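PDB 2YB1: 3',5'-nucleoside bisphosphate phosphatase from Chromobacterium violaceum, which hydrolyses the 3'-phosphate of nucleoside 3',5'-bisphosphates in a manganese-dependent reaction, giving a nucleoside 5'-phosphate and orthophosphate. Local coordinates for residues D175-I180 / L207-A212; V65-G70 / V74-L79. All blocks are in the same frame, centred on the assembly; numbering follows the deposited sequence.

How the interactions relate
From the N terminus, the chain first forms interaction 2, where strand 59-69 turns back through a tight hairpin into strand 72-79. Only later, after several helices, does helix 173-182 lead into strand 186-189 and helix 199-211, and interaction 1 closes that helix-strand-helix loop. The two contacts therefore follow one another in series and neither nests nor crosses. The centres of interactions 1 and 2 are about 9 Å apart, and the two touch. Ala176 packs on Val65 and Val67, Ile180 reaches Gly78, and Trp69 NE1 probably donates a hydrogen bond to Asp208 OD2. Together they tie the hairpin to two helices packed on the face of the sheet that carries Val65, Val67 and Ile76.

Interaction 1 (D175-I180 / L207-A212); sequences DAVGWI and LDFQAA
Val177 carries this contact from its helix, spreading its two methyl groups over different partners, Phe209 and Ala212. The apolar part begins with Val177 CG2, which touches the Phe209 ring obliquely at its CD1-CE1 bond, 3.8 Å from each atom. The two side chains cross at about a right angle. Phe209 reaches this place because its CG is anti to the backbone N (chi1 173°), which carries the ring forward from a CB that does not itself face the other helix. Nearer the backbones, Val177 CB lies 4.1 Å from Ala212 CB; these two residues also have the nearest CA atoms of the two segments, 6.2 Å apart.

A methyl-to-carbonyl contact makes up the second kind. Val177 CG1, anti to its own backbone nitrogen (chi1 174°), sits 3.2 Å from Ala212 O and 3.6 Å from Ala212 C, a close van der Waals fit of a methyl group against a backbone carbonyl. Gly178 lies beside it without a side chain, and its N stays 4.4 Å from Ala212 O.

Two polar side chains of 207-212 have partners outside the segments: Asp208 forms a salt bridge with Arg204, and Gln210 NE2 donates to the carbonyl of His239. On the sheet side, Val177 and Phe209 both touch Ala187 of strand 186-189, which runs between the two helices in sequence. They are thus successive outer helices of the TIM-like barrel of the PHP family, packed side by side on its strands. Just 155 Å² is buried and no hydrogen bond or salt bridge links the two segments, so the contact rests on van der Waals packing. It depends on the shape of one branched side chain that meets a ring with one methyl and the Ala212 carbonyl with the other.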
loop_
_atom_site.group_PDB
_atom_site.type_symbol
_atom_site.label_atom_id
_atom_site.label_comp_id
_atom_site.label_asym_id
_atom_site.label_seq_id
_atom_site.Cartn_x
_atom_site.Cartn_y
_atom_site.Cartn_z
ATOM N N ASP A 175 -1.473 14.970 7.717
ATOM C CA ASP A 175 -0.875 15.280 6.419
ATOM C C ASP A 175 -1.250 14.263 5.346
ATOM O O ASP A 175 -1.642 14.648 4.245
ATOM C CB ASP A 175 0.639 15.409 6.520
ATOM C CG ASP A 175 1.075 16.781 7.009
ATOM O OD1 ASP A 175 0.235 17.707 7.013
ATOM O OD2 ASP A 175 2.254 16.932 7.368
ATOM N N ALA A 176 -1.138 12.971 5.657
ATOM C CA ALA A 176 -1.421 11.942 4.653
ATOM C C ALA A 176 -2.856 12.023 4.131
ATOM O O ALA A 176 -3.078 12.039 2.914
ATOM C CB ALA A 176 -1.124 10.551 5.190
ATOM N N VAL A 177 -3.820 12.078 5.049
ATOM C CA VAL A 177 -5.232 12.183 4.676
ATOM C C VAL A 177 -5.533 13.480 3.909
ATOM O O VAL A 177 -6.210 13.450 2.886
ATOM C CB VAL A 177 -6.167 12.077 5.907
ATOM C CG1 VAL A 177 -7.606 12.333 5.502
ATOM C CG2 VAL A 177 -6.021 10.702 6.561
ATOM N N GLY A 178 -5.019 14.606 4.402
ATOM C CA GLY A 178 -5.240 15.892 3.759
ATOM C C GLY A 178 -4.639 16.012 2.368
ATOM O O GLY A 178 -5.218 16.657 1.484
ATOM N N TRP A 179 -3.463 15.419 2.169
ATOM C CA TRP A 179 -2.856 15.396 0.839
ATOM C C TRP A 179 -3.765 14.617 -0.117
ATOM O O TRP A 179 -4.017 15.025 -1.249
ATOM C CB TRP A 179 -1.461 14.758 0.888
ATOM C CG TRP A 179 -0.424 15.586 1.624
ATOM C CD1 TRP A 179 -0.421 16.942 1.799
ATOM C CD2 TRP A 179 0.752 15.097 2.283
ATOM N NE1 TRP A 179 0.680 17.325 2.524
ATOM C CE2 TRP A 179 1.418 16.213 2.832
ATOM C CE3 TRP A 179 1.313 13.824 2.449
ATOM C CZ2 TRP A 179 2.615 16.096 3.540
ATOM C CZ3 TRP A 179 2.501 13.708 3.159
ATOM C CH2 TRP A 179 3.139 14.840 3.694
ATOM N N ILE A 180 -4.275 13.489 0.357
ATOM C CA ILE A 180 -5.127 12.636 -0.461
ATOM C C ILE A 180 -6.424 13.343 -0.815
ATOM O O ILE A 180 -6.806 13.386 -1.980
ATOM C CB ILE A 180 -5.408 11.314 0.257
ATOM C CG1 ILE A 180 -4.127 10.473 0.271
ATOM C CG2 ILE A 180 -6.568 10.553 -0.411
ATOM C CD1 ILE A 180 -4.134 9.370 1.314
ATOM N N LEU A 207 -11.192 7.401 14.764
ATOM C CA LEU A 207 -11.640 8.742 15.143
ATOM C C LEU A 207 -10.662 9.831 14.685
ATOM O O LEU A 207 -11.076 10.842 14.121
ATOM C CB LEU A 207 -11.869 8.826 16.653
ATOM C CG LEU A 207 -13.039 7.964 17.134
ATOM C CD1 LEU A 207 -13.305 8.178 18.618
ATOM C CD2 LEU A 207 -14.295 8.275 16.304
ATOM N N ASP A 208 -9.368 9.617 14.921
ATOM C CA ASP A 208 -8.334 10.539 14.445
ATOM C C ASP A 208 -8.349 10.647 12.908
ATOM O O ASP A 208 -8.221 11.733 12.329
ATOM C CB ASP A 208 -6.952 10.044 14.895
ATOM C CG ASP A 208 -6.675 10.309 16.369
ATOM O OD1 ASP A 208 -7.599 10.746 17.090
ATOM O OD2 ASP A 208 -5.522 10.087 16.799
ATOM N N PHE A 209 -8.480 9.491 12.264
ATOM C CA PHE A 209 -8.512 9.368 10.802
ATOM C C PHE A 209 -9.679 10.187 10.229
ATOM O O PHE A 209 -9.507 11.027 9.338
ATOM C CB PHE A 209 -8.618 7.870 10.457
ATOM C CG PHE A 209 -8.828 7.572 9.001
ATOM C CD1 PHE A 209 -7.791 7.743 8.074
ATOM C CD2 PHE A 209 -10.035 7.051 8.563
ATOM C CE1 PHE A 209 -7.982 7.438 6.726
ATOM C CE2 PHE A 209 -10.234 6.738 7.214
ATOM C CZ PHE A 209 -9.206 6.931 6.296
ATOM N N GLN A 210 -10.869 9.947 10.753
ATOM C CA GLN A 210 -12.044 10.719 10.355
ATOM C C GLN A 210 -11.905 12.226 10.605
ATOM O O GLN A 210 -12.218 13.031 9.722
ATOM C CB GLN A 210 -13.289 10.177 11.044
ATOM C CG GLN A 210 -13.755 8.850 10.471
ATOM C CD GLN A 210 -15.083 8.414 11.056
ATOM O OE1 GLN A 210 -15.181 8.148 12.254
ATOM N NE2 GLN A 210 -16.115 8.342 10.213
ATOM N N ALA A 211 -11.431 12.602 11.795
ATOM C CA ALA A 211 -11.197 14.017 12.101
ATOM C C ALA A 211 -10.326 14.684 11.039
ATOM O O ALA A 211 -10.508 15.860 10.714
ATOM C CB ALA A 211 -10.576 14.179 13.499
ATOM N N ALA A 212 -9.382 13.922 10.489
ATOM C CA ALA A 212 -8.456 14.453 9.493
ATOM C C ALA A 212 -9.056 14.444 8.089
ATOM O O ALA A 212 -8.459 14.969 7.152
ATOM C CB ALA A 212 -7.136 13.675 9.522
#

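Interaction 2 (V65-G70 / V74-L79); sequences VSVSWG and VHIVGL. With MN (manganese (II) ion), chain D.
The carbonyl oxygen of Val65 is gripped from His75 and Ile76: Ile76 N donates to it over 2.9 Å, nearly straight (172°), while His75 CA adds a C-H contact at 3.4 Å. Val65 N returns a bond to Ile76 O at 2.8 Å. Val67 and Val74 form the next hydrogen-bonded pair of the antiparallel hairpin, although Val67 N meets Val74 O along a more bent path (140°).

Ser66 and His75, the non-hydrogen-bonded pair between them, face the active site. A water bridges their side chains, donating to Ser66 OG at 2.9 Å and accepting from His75 NE2 at 2.8 Å. With NE2 acting as donor, ND1 of His75 is left to bind manganese at 2.2 Å, in a site completed by Glu64, His191 and other ligands; Asp40 also bonds Ser66 OG. Held by the metal at ND1 and the water at NE2, the ring probably has little freedom to turn.

The other face is apolar. Val67 CG1 presses on Val74 CG2 at 3.5 Å, while the CG2 branch of Val67 meets Ile76 CG1 at 3.9 Å, the two side chains crossing at a slant. This face looks onto helix 173-182, where Ile76 meets Ile180, and onto helix 199-211, where it meets Phe209; strand 186-189 continues the sheet beyond 72-79.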
loop_
_atom_site.group_PDB
_atom_site.type_symbol
_atom_site.label_atom_id
_atom_site.label_comp_id
_atom_site.label_asym_id
_atom_site.label_seq_id
_atom_site.Cartn_x
_atom_site.Cartn_y
_atom_site.Cartn_z
ATOM N N VAL A 65 0.346 5.639 1.490
ATOM C CA VAL A 65 1.164 6.613 2.224
ATOM C C VAL A 65 1.593 6.118 3.597
ATOM O O VAL A 65 0.757 5.692 4.392
ATOM C CB VAL A 65 0.398 7.934 2.436
ATOM C CG1 VAL A 65 1.338 9.004 3.078
ATOM C CG2 VAL A 65 -0.209 8.416 1.111
ATOM N N SER A 66 2.899 6.179 3.856
ATOM C CA SER A 66 3.485 5.766 5.133
ATOM C C SER A 66 3.249 6.840 6.187
ATOM O O SER A 66 3.536 8.018 5.958
ATOM C CB SER A 66 4.996 5.548 4.985
ATOM O OG SER A 66 5.304 4.645 3.926
ATOM N N VAL A 67 2.743 6.411 7.341
ATOM C CA VAL A 67 2.351 7.306 8.425
ATOM C C VAL A 67 2.915 6.801 9.759
ATOM O O VAL A 67 2.897 5.599 10.035
ATOM C CB VAL A 67 0.792 7.416 8.515
ATOM C CG1 VAL A 67 0.334 8.052 9.850
ATOM C CG2 VAL A 67 0.243 8.209 7.336
ATOM N N SER A 68 3.442 7.713 10.575
ATOM C CA SER A 68 3.760 7.363 11.959
ATOM C C SER A 68 2.682 7.982 12.831
ATOM O O SER A 68 2.477 9.203 12.820
ATOM C CB SER A 68 5.147 7.861 12.377
ATOM O OG SER A 68 6.166 7.309 11.559
ATOM N N TRP A 69 1.960 7.134 13.547
ATOM C CA TRP A 69 0.906 7.592 14.440
ATOM C C TRP A 69 1.266 7.070 15.830
ATOM O O TRP A 69 1.177 5.865 16.099
ATOM C CB TRP A 69 -0.438 7.027 13.955
ATOM C CG TRP A 69 -1.661 7.399 14.771
ATOM C CD1 TRP A 69 -2.292 8.617 14.814
ATOM C CD2 TRP A 69 -2.417 6.527 15.613
ATOM N NE1 TRP A 69 -3.384 8.557 15.647
ATOM C CE2 TRP A 69 -3.487 7.284 16.147
ATOM C CE3 TRP A 69 -2.293 5.179 15.974
ATOM C CZ2 TRP A 69 -4.426 6.737 17.023
ATOM C CZ3 TRP A 69 -3.240 4.630 16.849
ATOM C CH2 TRP A 69 -4.287 5.416 17.364
ATOM N N GLY A 70 1.675 7.970 16.717
ATOM C CA GLY A 70 2.265 7.529 17.973
ATOM C C GLY A 70 3.447 6.600 17.715
ATOM O O GLY A 70 4.327 6.913 16.906
ATOM N N VAL A 74 1.436 3.186 10.385
ATOM C CA VAL A 74 0.226 2.775 9.681
ATOM C C VAL A 74 0.326 3.193 8.214
ATOM O O VAL A 74 1.136 4.054 7.854
ATOM C CB VAL A 74 -1.078 3.336 10.325
ATOM C CG1 VAL A 74 -1.252 2.810 11.753
ATOM C CG2 VAL A 74 -1.084 4.841 10.301
ATOM N N HIS A 75 -0.475 2.557 7.368
ATOM C CA HIS A 75 -0.483 2.886 5.945
ATOM C C HIS A 75 -1.851 3.386 5.517
ATOM O O HIS A 75 -2.870 2.740 5.784
ATOM C CB HIS A 75 -0.061 1.668 5.116
ATOM C CG HIS A 75 1.397 1.347 5.218
ATOM N ND1 HIS A 75 1.935 0.164 4.757
ATOM C CD2 HIS A 75 2.434 2.062 5.714
ATOM C CE1 HIS A 75 3.240 0.163 4.968
ATOM N NE2 HIS A 75 3.570 1.308 5.539
ATOM N N ILE A 76 -1.869 4.551 4.870
ATOM C CA ILE A 76 -3.118 5.155 4.402
ATOM C C ILE A 76 -3.117 5.184 2.879
ATOM O O ILE A 76 -2.288 5.856 2.263
ATOM C CB ILE A 76 -3.300 6.612 4.943
ATOM C CG1 ILE A 76 -3.230 6.635 6.474
ATOM C CG2 ILE A 76 -4.600 7.231 4.416
ATOM C CD1 ILE A 76 -4.307 5.780 7.158
ATOM N N VAL A 77 -4.035 4.434 2.279
ATOM C CA VAL A 77 -4.208 4.421 0.833
ATOM C C VAL A 77 -5.017 5.640 0.371
ATOM O O VAL A 77 -5.976 6.036 1.036
ATOM C CB VAL A 77 -4.936 3.123 0.396
ATOM C CG1 VAL A 77 -5.598 3.293 -0.972
ATOM C CG2 VAL A 77 -3.966 1.936 0.406
ATOM N N GLY A 78 -4.592 6.296 -0.705
ATOM C CA GLY A 78 -5.498 7.196 -1.406
ATOM C C GLY A 78 -6.043 6.615 -2.700
ATOM O O GLY A 78 -5.280 6.010 -3.475
ATOM N N LEU A 79 -7.308 6.907 -3.018
ATOM C CA LEU A 79 -7.913 6.389 -4.249
ATOM C C LEU A 79 -8.662 7.499 -4.972
ATOM O O LEU A 79 -9.379 8.279 -4.334
ATOM C CB LEU A 79 -8.887 5.241 -3.946
ATOM C CG LEU A 79 -8.341 3.948 -3.315
ATOM C CD1 LEU A 79 -9.498 3.043 -2.896
ATOM C CD2 LEU A 79 -7.388 3.215 -4.274
HETATM MN MN MN D . 0.737 -1.388 3.715
HETATM O O HOH W 1 6.176 2.202 5.295
#